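Agap007691-pb (PDB 5C98) is of unknown function but belongs to the serpin family, whose members generally inhibit serine proteases, and may act in that way in Anopheles gambiae. Local coordinates at residues 69-74 / 79-84; 128-133 / 168-173; 175-180 / 366-371. One frame throughout, in Å; residues are numbered along the deposited sequence. Where two conformers were deposited one is given.

Contact 1 (69-74 / 79-84); sequences FGLPED and IEQQQR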
ATOM      1  N   PHE A  69      10.275   0.714 -12.399  1.00 19.04           N
ATOM      2  CA  PHE A  69       8.855   0.854 -12.668  1.00 17.59           C
ATOM      3  C   PHE A  69       8.484   0.636 -14.128  1.00 24.68           C
ATOM      4  O   PHE A  69       7.293   0.628 -14.448  1.00 23.07           O
ATOM      5  CB  PHE A  69       8.383   2.273 -12.290  1.00 16.14           C
ATOM      6  CG  PHE A  69       8.741   2.709 -10.881  1.00 17.50           C
ATOM      7  CD1 PHE A  69       8.535   1.869  -9.794  1.00 20.28           C
ATOM      8  CD2 PHE A  69       9.279   3.981 -10.656  1.00 19.64           C
ATOM      9  CE1 PHE A  69       8.856   2.288  -8.531  1.00 17.61           C
ATOM     10  CE2 PHE A  69       9.635   4.395  -9.406  1.00 18.66           C
ATOM     11  CZ  PHE A  69       9.399   3.543  -8.319  1.00 21.33           C
ATOM     12  N   GLY A  70       9.454   0.505 -15.030  1.00 18.64           N
ATOM     13  CA  GLY A  70       9.147   0.369 -16.441  1.00 22.02           C
ATOM     14  C   GLY A  70       8.617   1.627 -17.092  1.00 26.63           C
ATOM     15  O   GLY A  70       7.904   1.541 -18.094  1.00 27.54           O
ATOM     16  N   LEU A  71       8.963   2.798 -16.569  1.00 22.26           N
ATOM     17  CA  LEU A  71       8.446   4.040 -17.131  1.00 21.49           C
ATOM     18  C   LEU A  71       8.918   4.223 -18.574  1.00 23.39           C
ATOM     19  O   LEU A  71      10.053   3.851 -18.913  1.00 24.56           O
ATOM     20  CB  LEU A  71       8.927   5.227 -16.304  1.00 17.99           C
ATOM     21  CG  LEU A  71       8.524   5.228 -14.848  1.00 19.35           C
ATOM     22  CD1 LEU A  71       8.727   6.622 -14.233  1.00 20.05           C
ATOM     23  CD2 LEU A  71       7.067   4.772 -14.633  1.00 18.55           C
ATOM     24  N   PRO A  72       8.086   4.808 -19.441  1.00 23.35           N
ATOM     25  CA  PRO A  72       8.512   5.092 -20.817  1.00 24.40           C
ATOM     26  C   PRO A  72       9.702   6.037 -20.872  1.00 29.25           C
ATOM     27  O   PRO A  72       9.807   6.986 -20.089  1.00 25.14           O
ATOM     28  CB  PRO A  72       7.272   5.750 -21.438  1.00 26.94           C
ATOM     29  CG  PRO A  72       6.138   5.231 -20.667  1.00 28.85           C
ATOM     30  CD  PRO A  72       6.646   5.060 -19.251  1.00 23.09           C
ATOM     31  N   GLU A  73      10.582   5.795 -21.848  1.00 25.02           N
ATOM     32  CA  GLU A  73      11.644   6.751 -22.144  1.00 24.13           C
ATOM     33  C   GLU A  73      11.088   8.054 -22.697  1.00 27.54           C
ATOM     34  O   GLU A  73      11.740   9.097 -22.596  1.00 33.63           O
ATOM     35  CB  GLU A  73      12.625   6.152 -23.139  1.00 34.78           C
ATOM     36  CG  GLU A  73      13.485   5.070 -22.537  1.00 33.14           C
ATOM     37  CD  GLU A  73      14.672   4.733 -23.427  1.00 51.99           C
ATOM     38  OE1 GLU A  73      14.451   4.314 -24.584  1.00 46.58           O
ATOM     39  OE2 GLU A  73      15.826   4.910 -22.976  1.00 57.41           O
ATOM     40  N   ASP A  74       9.916   8.004 -23.323  1.00 26.74           N
ATOM     41  CA  ASP A  74       9.209   9.195 -23.790  1.00 24.48           C
ATOM     42  C   ASP A  74       8.589   9.809 -22.543  1.00 27.77           C
ATOM     43  O   ASP A  74       7.590   9.306 -22.034  1.00 23.27           O
ATOM     44  CB  ASP A  74       8.136   8.750 -24.769  1.00 25.33           C
ATOM     45  CG  ASP A  74       7.249   9.860 -25.241  1.00 24.46           C
ATOM     46  OD1 ASP A  74       7.338  10.980 -24.729  1.00 26.19           O
ATOM     47  OD2 ASP A  74       6.449   9.588 -26.177  1.00 30.05           O
ATOM     48  N   ILE A  79       4.251  10.973 -18.406  1.00 19.48           N
ATOM     49  CA  ILE A  79       3.360  11.877 -17.677  1.00 20.47           C
ATOM     50  C   ILE A  79       1.916  11.478 -17.929  1.00 23.02           C
ATOM     51  O   ILE A  79       1.116  11.351 -16.997  1.00 20.61           O
ATOM     52  CB  ILE A  79       3.635  13.336 -18.096  1.00 20.20           C
ATOM     53  CG1 ILE A  79       4.985  13.787 -17.539  1.00 20.51           C
ATOM     54  CG2 ILE A  79       2.524  14.268 -17.619  1.00 23.06           C
ATOM     55  CD1 ILE A  79       5.485  15.077 -18.166  1.00 20.75           C
ATOM     56  N   GLU A  80       1.553  11.300 -19.204  1.00 21.86           N
ATOM     57  CA  GLU A  80       0.178  10.923 -19.527  1.00 21.64           C
ATOM     58  C   GLU A  80      -0.192   9.588 -18.891  1.00 21.18           C
ATOM     59  O   GLU A  80      -1.328   9.404 -18.424  1.00 21.35           O
ATOM     60  CB  GLU A  80      -0.005  10.858 -21.040  1.00 23.88           C
ATOM     61  CG  GLU A  80       0.067  12.230 -21.710  1.00 29.09           C
ATOM     62  CD  GLU A  80      -0.437  12.236 -23.149  1.00 44.76           C
ATOM     63  OE1 GLU A  80      -0.535  11.155 -23.764  1.00 46.85           O
ATOM     64  OE2 GLU A  80      -0.744  13.333 -23.658  1.00 54.44           O
ATOM     65  N   GLN A  81       0.748   8.644 -18.873  1.00 19.24           N
ATOM     66  CA  GLN A  81       0.490   7.348 -18.249  1.00 19.46           C
ATOM     67  C   GLN A  81       0.247   7.513 -16.748  1.00 18.63           C
ATOM     68  O   GLN A  81      -0.690   6.932 -16.187  1.00 19.99           O
ATOM     69  CB  GLN A  81       1.664   6.407 -18.520  1.00 19.67           C
ATOM     70  CG  GLN A  81       1.594   5.043 -17.818  1.00 24.78           C
ATOM     71  CD  GLN A  81       2.920   4.273 -17.876  1.00 21.43           C
ATOM     72  OE1 GLN A  81       3.777   4.421 -17.018  1.00 22.58           O
ATOM     73  NE2 GLN A  81       3.087   3.474 -18.914  1.00 29.35           N
ATOM     74  N   GLN A  82       1.087   8.291 -16.077  1.00 18.08           N
ATOM     75  CA  GLN A  82       0.902   8.487 -14.647  1.00 16.68           C
ATOM     76  C   GLN A  82      -0.484   9.059 -14.381  1.00 17.36           C
ATOM     77  O   GLN A  82      -1.189   8.598 -13.481  1.00 17.31           O
ATOM     78  CB  GLN A  82       1.986   9.417 -14.103  1.00 18.57           C
ATOM     79  CG  GLN A  82       2.089   9.460 -12.585  1.00 17.91           C
ATOM     80  CD  GLN A  82       1.042  10.322 -11.913  1.00 17.60           C
ATOM     81  OE1 GLN A  82       0.339  11.103 -12.551  1.00 17.79           O
ATOM     82  NE2 GLN A  82       0.966  10.213 -10.614  1.00 17.32           N
ATOM     83  N   GLN A  83      -0.896  10.034 -15.187  1.00 17.60           N
ATOM     84  CA  GLN A  83      -2.177  10.698 -14.962  1.00 17.24           C
ATOM     85  C   GLN A  83      -3.320   9.706 -15.091  1.00 18.50           C
ATOM     86  O   GLN A  83      -4.256   9.708 -14.292  1.00 19.35           O
ATOM     87  CB  GLN A  83      -2.360  11.836 -15.971  1.00 19.57           C
ATOM     88  CG  GLN A  83      -1.502  13.047 -15.710  1.00 21.79           C
ATOM     89  CD  GLN A  83      -1.660  14.098 -16.782  1.00 22.85           C
ATOM     90  OE1 GLN A  83      -1.287  13.892 -17.937  1.00 28.53           O
ATOM     91  NE2 GLN A  83      -2.272  15.209 -16.418  1.00 28.26           N
ATOM     92  N   ARG A  84      -3.287   8.896 -16.142  1.00 18.43           N
ATOM     93  CA  ARG A  84      -4.346   7.928 -16.386  1.00 20.02           C
ATOM     94  C   ARG A  84      -4.399   6.896 -15.267  1.00 19.30           C
ATOM     95  O   ARG A  84      -5.479   6.558 -14.761  1.00 20.04           O
ATOM     96  CB  ARG A  84      -4.082   7.269 -17.746  1.00 22.38           C
ATOM     97  CG  ARG A  84      -5.131   6.286 -18.206  1.00 32.76           C
ATOM     98  CD  ARG A  84      -4.838   5.817 -19.642  1.00 32.23           C
ATOM     99  NE  ARG A  84      -3.535   5.168 -19.764  1.00 39.54           N
ATOM    100  CZ  ARG A  84      -3.291   3.905 -19.424  1.00 33.15           C
ATOM    101  NH1 ARG A  84      -4.261   3.150 -18.929  1.00 32.85           N
ATOM    102  NH2 ARG A  84      -2.075   3.394 -19.577  1.00 41.14           N
TER
HETATM  103  O   HOH W   1       5.388   1.698 -19.290  1.00 36.04           O

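Contact 2 (128-133 / 168-173); sequences VDLTDD and KLMLFS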
ATOM      1  N   VAL A 128       6.259  24.798   3.198  1.00 20.64           N
ATOM      2  CA  VAL A 128       6.311  24.907   4.649  1.00 20.40           C
ATOM      3  C   VAL A 128       7.733  25.258   5.058  1.00 20.76           C
ATOM      4  O   VAL A 128       8.681  25.179   4.268  1.00 22.50           O
ATOM      5  CB  VAL A 128       5.874  23.607   5.357  1.00 20.95           C
ATOM      6  CG1 VAL A 128       4.422  23.263   5.043  1.00 27.00           C
ATOM      7  CG2 VAL A 128       6.824  22.463   5.013  1.00 22.03           C
ATOM      8  N   ASP A 129       7.872  25.617   6.325  1.00 22.61           N
ATOM      9  CA  ASP A 129       9.189  25.807   6.914  1.00 23.12           C
ATOM     10  C   ASP A 129       9.701  24.432   7.317  1.00 23.05           C
ATOM     11  O   ASP A 129       9.424  23.962   8.419  1.00 22.99           O
ATOM     12  CB  ASP A 129       9.070  26.733   8.115  1.00 26.18           C
ATOM     13  CG  ASP A 129      10.371  26.905   8.848  1.00 23.76           C
ATOM     14  OD1 ASP A 129      11.418  26.436   8.331  1.00 26.40           O
ATOM     15  OD2 ASP A 129      10.351  27.540   9.922  1.00 27.72           O
ATOM     16  N   LEU A 130      10.495  23.812   6.445  1.00 21.04           N
ATOM     17  CA  LEU A 130      11.042  22.478   6.697  1.00 20.44           C
ATOM     18  C   LEU A 130      12.171  22.485   7.732  1.00 24.18           C
ATOM     19  O   LEU A 130      12.606  21.411   8.162  1.00 26.21           O
ATOM     20  CB  LEU A 130      11.485  21.817   5.382  1.00 20.93           C
ATOM     21  CG  LEU A 130      10.421  20.992   4.633  1.00 24.02           C
ATOM     22  CD1 LEU A 130      10.917  20.478   3.282  1.00 21.20           C
ATOM     23  CD2 LEU A 130       9.963  19.808   5.471  1.00 26.19           C
ATOM     24  N   THR A 131      12.643  23.655   8.167  1.00 21.99           N
ATOM     25  CA  THR A 131      13.511  23.715   9.335  1.00 25.88           C
ATOM     26  C   THR A 131      12.746  23.527  10.643  1.00 27.38           C
ATOM     27  O   THR A 131      13.380  23.407  11.702  1.00 31.24           O
ATOM     28  CB  THR A 131      14.283  25.039   9.397  1.00 32.18           C
ATOM     29  OG1 THR A 131      13.450  26.064   9.948  1.00 30.24           O
ATOM     30  CG2 THR A 131      14.792  25.460   8.028  1.00 29.11           C
ATOM     31  N   ASP A 132      11.411  23.485  10.599  1.00 24.60           N
ATOM     32  CA  ASP A 132      10.564  23.420  11.790  1.00 24.12           C
ATOM     33  C   ASP A 132       9.647  22.206  11.682  1.00 25.29           C
ATOM     34  O   ASP A 132       8.701  22.203  10.888  1.00 22.91           O
ATOM     35  CB  ASP A 132       9.748  24.703  11.935  1.00 29.03           C
ATOM     36  CG  ASP A 132       9.087  24.824  13.299  1.00 31.22           C
ATOM     37  OD1 ASP A 132       9.109  23.841  14.076  1.00 34.38           O
ATOM     38  OD2 ASP A 132       8.525  25.896  13.589  1.00 33.23           O
ATOM     39  N   ASP A 133       9.925  21.173  12.478  1.00 24.25           N
ATOM     40  CA  ASP A 133       9.158  19.944  12.336  1.00 25.48           C
ATOM     41  C   ASP A 133       7.691  20.092  12.736  1.00 23.22           C
ATOM     42  O   ASP A 133       6.876  19.286  12.276  1.00 23.35           O
ATOM     43  CB  ASP A 133       9.823  18.773  13.069  1.00 25.19           C
ATOM     44  CG  ASP A 133      10.048  19.038  14.539  1.00 36.53           C
ATOM     45  OD1 ASP A 133       9.574  20.068  15.061  1.00 39.86           O
ATOM     46  OD2 ASP A 133      10.699  18.190  15.176  1.00 45.12           O
ATOM     47  N   LYS A 168      14.653  19.832   1.898  1.00 22.29           N
ATOM     48  CA  LYS A 168      13.998  20.718   0.939  1.00 21.65           C
ATOM     49  C   LYS A 168      12.746  20.136   0.310  1.00 20.68           C
ATOM     50  O   LYS A 168      11.916  20.910  -0.170  1.00 20.39           O
ATOM     51  CB  LYS A 168      14.957  21.079  -0.203  1.00 21.23           C
ATOM     52  CG  LYS A 168      16.231  21.798   0.242  1.00 24.63           C
ATOM     53  CD  LYS A 168      17.108  22.112  -0.969  1.00 35.45           C
ATOM     54  CE  LYS A 168      18.569  22.228  -0.603  1.00 52.67           C
ATOM     55  NZ  LYS A 168      18.827  23.402   0.255  1.00 65.09           N
ATOM     56  N   LEU A 169      12.589  18.804   0.301  1.00 18.18           N
ATOM     57  CA  LEU A 169      11.585  18.149  -0.533  1.00 17.15           C
ATOM     58  C   LEU A 169      11.223  16.817   0.095  1.00 17.66           C
ATOM     59  O   LEU A 169      12.102  15.969   0.285  1.00 19.03           O
ATOM     60  CB  LEU A 169      12.155  17.890  -1.922  1.00 20.65           C
ATOM     61  CG  LEU A 169      11.249  17.179  -2.909  1.00 19.36           C
ATOM     62  CD1 LEU A 169      10.077  18.076  -3.334  1.00 20.22           C
ATOM     63  CD2 LEU A 169      12.047  16.773  -4.159  1.00 20.31           C
ATOM     64  N   MET A 170       9.933  16.599   0.368  1.00 15.87           N
ATOM     65  CA  MET A 170       9.478  15.343   0.944  1.00 17.29           C
ATOM     66  C   MET A 170       8.159  14.933   0.325  1.00 17.60           C
ATOM     67  O   MET A 170       7.350  15.778  -0.066  1.00 18.53           O
ATOM     68  CB  MET A 170       9.256  15.464   2.444  1.00 16.84           C
ATOM     69  CG  MET A 170      10.498  15.955   3.181  1.00 19.57           C
ATOM     70  SD  MET A 170      10.386  15.716   4.965  1.00 25.56           S
ATOM     71  CE  MET A 170      10.678  13.968   5.062  1.00 24.21           C
ATOM     72  N   LEU A 171       7.967  13.619   0.218  1.00 15.01           N
ATOM     73  CA  LEU A 171       6.823  13.036  -0.464  1.00 14.79           C
ATOM     74  C   LEU A 171       6.074  12.125   0.494  1.00 14.40           C
ATOM     75  O   LEU A 171       6.687  11.462   1.335  1.00 14.81           O
ATOM     76  CB  LEU A 171       7.292  12.203  -1.676  1.00 16.23           C
ATOM     77  CG  LEU A 171       6.219  11.525  -2.535  1.00 15.17           C
ATOM     78  CD1 LEU A 171       5.267  12.547  -3.165  1.00 16.87           C
ATOM     79  CD2 LEU A 171       6.927  10.695  -3.593  1.00 16.64           C
ATOM     80  N   PHE A 172       4.748  12.074   0.367  1.00 16.53           N
ATOM     81  CA  PHE A 172       3.874  11.260   1.194  1.00 15.89           C
ATOM     82  C   PHE A 172       2.836  10.567   0.333  1.00 15.45           C
ATOM     83  O   PHE A 172       2.358  11.141  -0.644  1.00 15.01           O
ATOM     84  CB  PHE A 172       3.219  12.124   2.281  1.00 14.34           C
ATOM     85  CG  PHE A 172       4.236  12.869   3.072  1.00 16.47           C
ATOM     86  CD1 PHE A 172       4.798  12.298   4.207  1.00 17.21           C
ATOM     87  CD2 PHE A 172       4.695  14.100   2.663  1.00 17.29           C
ATOM     88  CE1 PHE A 172       5.783  12.977   4.901  1.00 18.45           C
ATOM     89  CE2 PHE A 172       5.683  14.751   3.344  1.00 18.43           C
ATOM     90  CZ  PHE A 172       6.218  14.200   4.466  1.00 19.45           C
ATOM     91  N   SER A 173       2.520   9.314   0.685  1.00 14.77           N
ATOM     92  CA  SER A 173       1.495   8.526   0.013  1.00 16.13           C
ATOM     93  C   SER A 173       0.571   7.956   1.066  1.00 15.05           C
ATOM     94  O   SER A 173       1.037   7.315   2.012  1.00 15.69           O
ATOM     95  CB  SER A 173       2.157   7.362  -0.721  1.00 15.53           C
ATOM     96  OG  SER A 173       1.192   6.345  -0.988  1.00 17.04           O
TER

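Contact 3 (175-180 / 366-371); sequences VSVLTP and VLQVGN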
ATOM      1  N   VAL A 175      -2.754   5.319   1.175  1.00 14.90           N
ATOM      2  CA  VAL A 175      -3.653   4.422   0.445  1.00 15.35           C
ATOM      3  C   VAL A 175      -4.572   3.739   1.454  1.00 14.83           C
ATOM      4  O   VAL A 175      -4.111   2.936   2.273  1.00 14.67           O
ATOM      5  CB  VAL A 175      -2.924   3.390  -0.404  1.00 15.11           C
ATOM      6  CG1 VAL A 175      -3.918   2.463  -1.099  1.00 17.47           C
ATOM      7  CG2 VAL A 175      -2.043   4.133  -1.425  1.00 16.75           C
ATOM      8  N   SER A 176      -5.855   4.044   1.374  1.00 15.75           N
ATOM      9  CA  SER A 176      -6.857   3.546   2.301  1.00 15.91           C
ATOM     10  C   SER A 176      -7.925   2.810   1.532  1.00 14.37           C
ATOM     11  O   SER A 176      -8.557   3.374   0.641  1.00 16.99           O
ATOM     12  CB  SER A 176      -7.494   4.680   3.099  1.00 21.08           C
ATOM     13  OG  SER A 176      -6.484   5.324   3.840  1.00 20.67           O
ATOM     14  N   VAL A 177      -8.136   1.554   1.890  1.00 15.71           N
ATOM     15  CA  VAL A 177      -9.234   0.771   1.346  1.00 17.82           C
ATOM     16  C   VAL A 177     -10.412   0.963   2.291  1.00 19.48           C
ATOM     17  O   VAL A 177     -10.327   0.586   3.464  1.00 21.46           O
ATOM     18  CB  VAL A 177      -8.845  -0.711   1.242  1.00 17.96           C
ATOM     19  CG1 VAL A 177     -10.057  -1.548   0.786  1.00 21.20           C
ATOM     20  CG2 VAL A 177      -7.646  -0.858   0.333  1.00 19.56           C
ATOM     21  N   LEU A 178     -11.488   1.547   1.788  1.00 19.24           N
ATOM     22  CA  LEU A 178     -12.620   1.963   2.602  1.00 20.77           C
ATOM     23  C   LEU A 178     -13.912   1.212   2.296  1.00 20.91           C
ATOM     24  O   LEU A 178     -14.844   1.267   3.104  1.00 29.96           O
ATOM     25  CB  LEU A 178     -12.847   3.474   2.442  1.00 23.61           C
ATOM     26  CG  LEU A 178     -11.603   4.320   2.726  1.00 25.51           C
ATOM     27  CD1 LEU A 178     -11.821   5.766   2.293  1.00 34.21           C
ATOM     28  CD2 LEU A 178     -11.222   4.234   4.193  1.00 26.22           C
ATOM     29  N   THR A 179     -13.976   0.493   1.191  1.00 21.99           N
ATOM     30  CA  THR A 179     -15.209  -0.176   0.823  0.50 22.29           C
ATOM     31  C   THR A 179     -15.465  -1.356   1.763  1.00 22.67           C
ATOM     32  O   THR A 179     -14.522  -2.051   2.156  1.00 21.56           O
ATOM     33  CB  THR A 179     -15.091  -0.664  -0.619  0.50 24.85           C
ATOM     34  OG1 THR A 179     -15.094   0.452  -1.504  0.50 41.09           O
ATOM     35  CG2 THR A 179     -16.234  -1.512  -0.988  0.50 14.25           C
ATOM     36  N   PRO A 180     -16.724  -1.611   2.130  1.00 21.01           N
ATOM     37  CA  PRO A 180     -17.010  -2.766   2.988  1.00 23.25           C
ATOM     38  C   PRO A 180     -16.885  -4.061   2.205  1.00 22.89           C
ATOM     39  O   PRO A 180     -17.044  -4.104   0.985  1.00 22.39           O
ATOM     40  CB  PRO A 180     -18.464  -2.550   3.429  1.00 23.48           C
ATOM     41  CG  PRO A 180     -19.032  -1.632   2.464  1.00 26.27           C
ATOM     42  CD  PRO A 180     -17.930  -0.809   1.860  1.00 23.00           C
ATOM     43  N   VAL A 366      -2.549  -5.634  -8.266  1.00 14.58           N
ATOM     44  CA  VAL A 366      -2.436  -5.570  -6.816  1.00 13.93           C
ATOM     45  C   VAL A 366      -2.239  -4.125  -6.381  1.00 14.23           C
ATOM     46  O   VAL A 366      -1.276  -3.468  -6.785  1.00 15.45           O
ATOM     47  CB  VAL A 366      -1.296  -6.450  -6.300  1.00 13.74           C
ATOM     48  CG1 VAL A 366      -1.166  -6.308  -4.772  1.00 15.75           C
ATOM     49  CG2 VAL A 366      -1.499  -7.921  -6.729  1.00 16.54           C
ATOM     50  N   LEU A 367      -3.182  -3.623  -5.588  1.00 13.53           N
ATOM     51  CA  LEU A 367      -3.200  -2.237  -5.161  1.00 13.12           C
ATOM     52  C   LEU A 367      -2.662  -2.040  -3.747  1.00 13.74           C
ATOM     53  O   LEU A 367      -2.233  -0.932  -3.404  1.00 14.83           O
ATOM     54  CB  LEU A 367      -4.646  -1.712  -5.228  1.00 15.47           C
ATOM     55  CG  LEU A 367      -5.375  -2.006  -6.534  1.00 16.96           C
ATOM     56  CD1 LEU A 367      -6.730  -1.330  -6.456  1.00 18.49           C
ATOM     57  CD2 LEU A 367      -4.641  -1.568  -7.790  1.00 16.85           C
ATOM     58  N   GLN A 368      -2.715  -3.065  -2.916  1.00 14.00           N
ATOM     59  CA  GLN A 368      -2.282  -2.992  -1.528  1.00 13.71           C
ATOM     60  C   GLN A 368      -1.976  -4.422  -1.127  1.00 13.63           C
ATOM     61  O   GLN A 368      -2.651  -5.347  -1.577  1.00 13.66           O
ATOM     62  CB  GLN A 368      -3.386  -2.434  -0.616  1.00 15.13           C
ATOM     63  CG  GLN A 368      -2.887  -1.873   0.674  1.00 17.98           C
ATOM     64  CD  GLN A 368      -4.038  -1.546   1.628  1.00 14.44           C
ATOM     65  OE1 GLN A 368      -4.727  -2.462   2.074  1.00 18.14           O
ATOM     66  NE2 GLN A 368      -4.216  -0.289   1.962  1.00 16.48           N
ATOM     67  N   VAL A 369      -0.947  -4.616  -0.302  1.00 12.92           N
ATOM     68  CA  VAL A 369      -0.550  -5.948   0.140  1.00 12.59           C
ATOM     69  C   VAL A 369      -0.092  -5.846   1.584  1.00 12.91           C
ATOM     70  O   VAL A 369       0.428  -4.825   2.013  1.00 14.74           O
ATOM     71  CB  VAL A 369       0.543  -6.494  -0.813  1.00 13.23           C
ATOM     72  CG1 VAL A 369       1.740  -5.580  -0.845  1.00 13.85           C
ATOM     73  CG2 VAL A 369       0.933  -7.900  -0.438  1.00 15.45           C
ATOM     74  N   GLY A 370      -0.279  -6.913   2.342  1.00 13.35           N
ATOM     75  CA  GLY A 370       0.094  -6.852   3.738  1.00 15.31           C
ATOM     76  C   GLY A 370      -0.077  -8.184   4.416  1.00 12.52           C
ATOM     77  O   GLY A 370      -0.283  -9.218   3.768  1.00 13.33           O
ATOM     78  N   ASN A 371       0.080  -8.151   5.738  1.00 13.85           N
ATOM     79  CA  ASN A 371      -0.057  -9.345   6.557  1.00 14.22           C
ATOM     80  C   ASN A 371      -0.651  -8.966   7.896  1.00 15.58           C
ATOM     81  O   ASN A 371      -0.515  -7.829   8.356  1.00 15.32           O
ATOM     82  CB  ASN A 371       1.287 -10.046   6.754  1.00 13.37           C
ATOM     83  CG  ASN A 371       2.240  -9.253   7.605  1.00 13.74           C
ATOM     84  OD1 ASN A 371       2.877  -8.332   7.126  1.00 16.63           O
ATOM     85  ND2 ASN A 371       2.374  -9.631   8.873  1.00 15.56           N
TER

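Contact 1 (69-74 / 79-84)
Leu71 and Gln81 mark the closest backbone approach, their CA atoms 8.7 Å apart, so the gap between the loop and the helix is bridged by side chains and one water. Gln81 does most of the reaching: its CG stands anti to the backbone N (chi1 175°) and the chain runs on extended, carrying the terminal amide over to Pro72. CD of the proline lies 3.7 Å from OE1 of Gln81 and 3.9 Å from NE2 of the same amide, coming in at a slant above the amide plane. CG of Pro72 is also 3.9 Å from Gln81 NE2, so one edge of the ring rests against the nitrogen half of the group. Leu71 adds a lighter touch, its CD2 4.1 Å from Gln81 OE1.

The polar ends of the amide are both used. A water donates to Gly70 O over 2.8 Å and accepts from Gln81 NE2 over 2.9 Å, while OE1 takes a hydrogen bond from Arg47. With the nitrogen tied through water to the loop, the arginine bond to OE1 probably fixes which way round the amide lies.

Gly70, with phi at +71°, is where the chain leaves helix 59-69, and Asp74 holds the N-cap position of the next helix. The contact spans the short loop between helices 59-69 and 75-89. Helix 43-51 flanks it: its Arg47, already bonded to Gln81 OE1, also packs against Leu71, and its Leu48 O accepts a bond from Gln82 that ties helix 75-89 to it again. Helix 15-32 packs on Gln81 through Ile17, while Tyr54 holds Pro72 O.

Contact 2 (128-133 / 168-173)
Leu130 meets segment 168-173 with the two prongs of its isobutyl fork, each against a different kind of surface. CD1 sits squarely over the face of the peptide group that joins Lys168 to Leu169, 3.5 Å from Lys168 C, with Leu169 N at 3.8 Å from the same methyl. CD2 turns to Met170 and touches its SD at 4.1 Å. The leucine's chi1 of -89° helps set the fork astride these two surfaces. Met170 runs obliquely across the leucine, so that the sulfur makes the contact from its flank; a bend at chi3 (76°) takes CE away from Leu130. No hydrogen bond crosses between the segments: the join is made by methyl, sulfur and peptide surface.

What presents Leu130 is a type I turn from Asp129 to Asp132, closed by Asp132 N to Asp129 O at 3.0 Å. Thr131 OG1 donates to Asp129 OD1 over 2.6 Å, meeting the oxygen on its syn side and 19° from the carboxylate plane; a weak bond from Thr131 N reaches the same oxygen. Glu104 takes the N-H of Leu130, and Asp132 holds the N-cap position of helix 133-146, where its OD1 makes a weak hydrogen bond to Ile134 N.

This turn leads from edge strand 124-128 into the helix that lies across sheet A in serpins, helix F in the usual naming. Leu130 thus packs the start of that crossing against the entry to strand 169-177, from Lys168 to Met170, the strand to which the chain returns once the helix has been passed, an overall topology characteristic of the serpin fold.

Contact 3 (175-180 / 366-371)
Two layers of the serpin core meet here: strand 169-177 of sheet A passes over strand 366-372 of sheet B, the short strand axes 8.5 Å apart and nearly perpendicular, at 87°. Gln368 crosses from one layer to the other. A chi1 of -159° and a stretched-out chain carry the amide up to the two valines. CG2 of Val177 lies over the face of that amide, 3.8 Å from both OE1 and NE2 of Gln368. Val175 comes alongside, with CG1 4.1 Å from Gln368 NE2.

Leu367 and Gln368 form a classic beta bulge, both facing Ile358 of strand 354-360. Leu367 O is near too, 4.4 Å from Val175 CG1, and accepts a hydrogen bond from Ser42.

Buried among valines, the amide is secured by its nitrogen, which donates to Tyr326 O on strand 320-328 and so ties sheet B to the strand beside 169-177. OE1 has no polar partner in the model, so burying this carbonyl probably carries a desolvation cost, offset in part by the NE2 bond and the close apolar packing.

Along the chain the three come in series: contact 1 closes before contact 2 opens, and contact 2 before contact 3. Their centres stand 23 to 26 Å apart and they do not touch across space, but contacts 2 and 3 share strand 169-177, whose start meets the turn before helix 133-146 and whose end crosses strand 366-372. That strand therefore links the rim of sheet A to the middle of the molecule, where contact 3 lies about 6 Å from the chain's centre. Contact 1 belongs to the helical layer, 20 Å out. Strand 169-177 pairs directly with 320-328, consistent with a native serpin whose reactive loop has not been inserted between them.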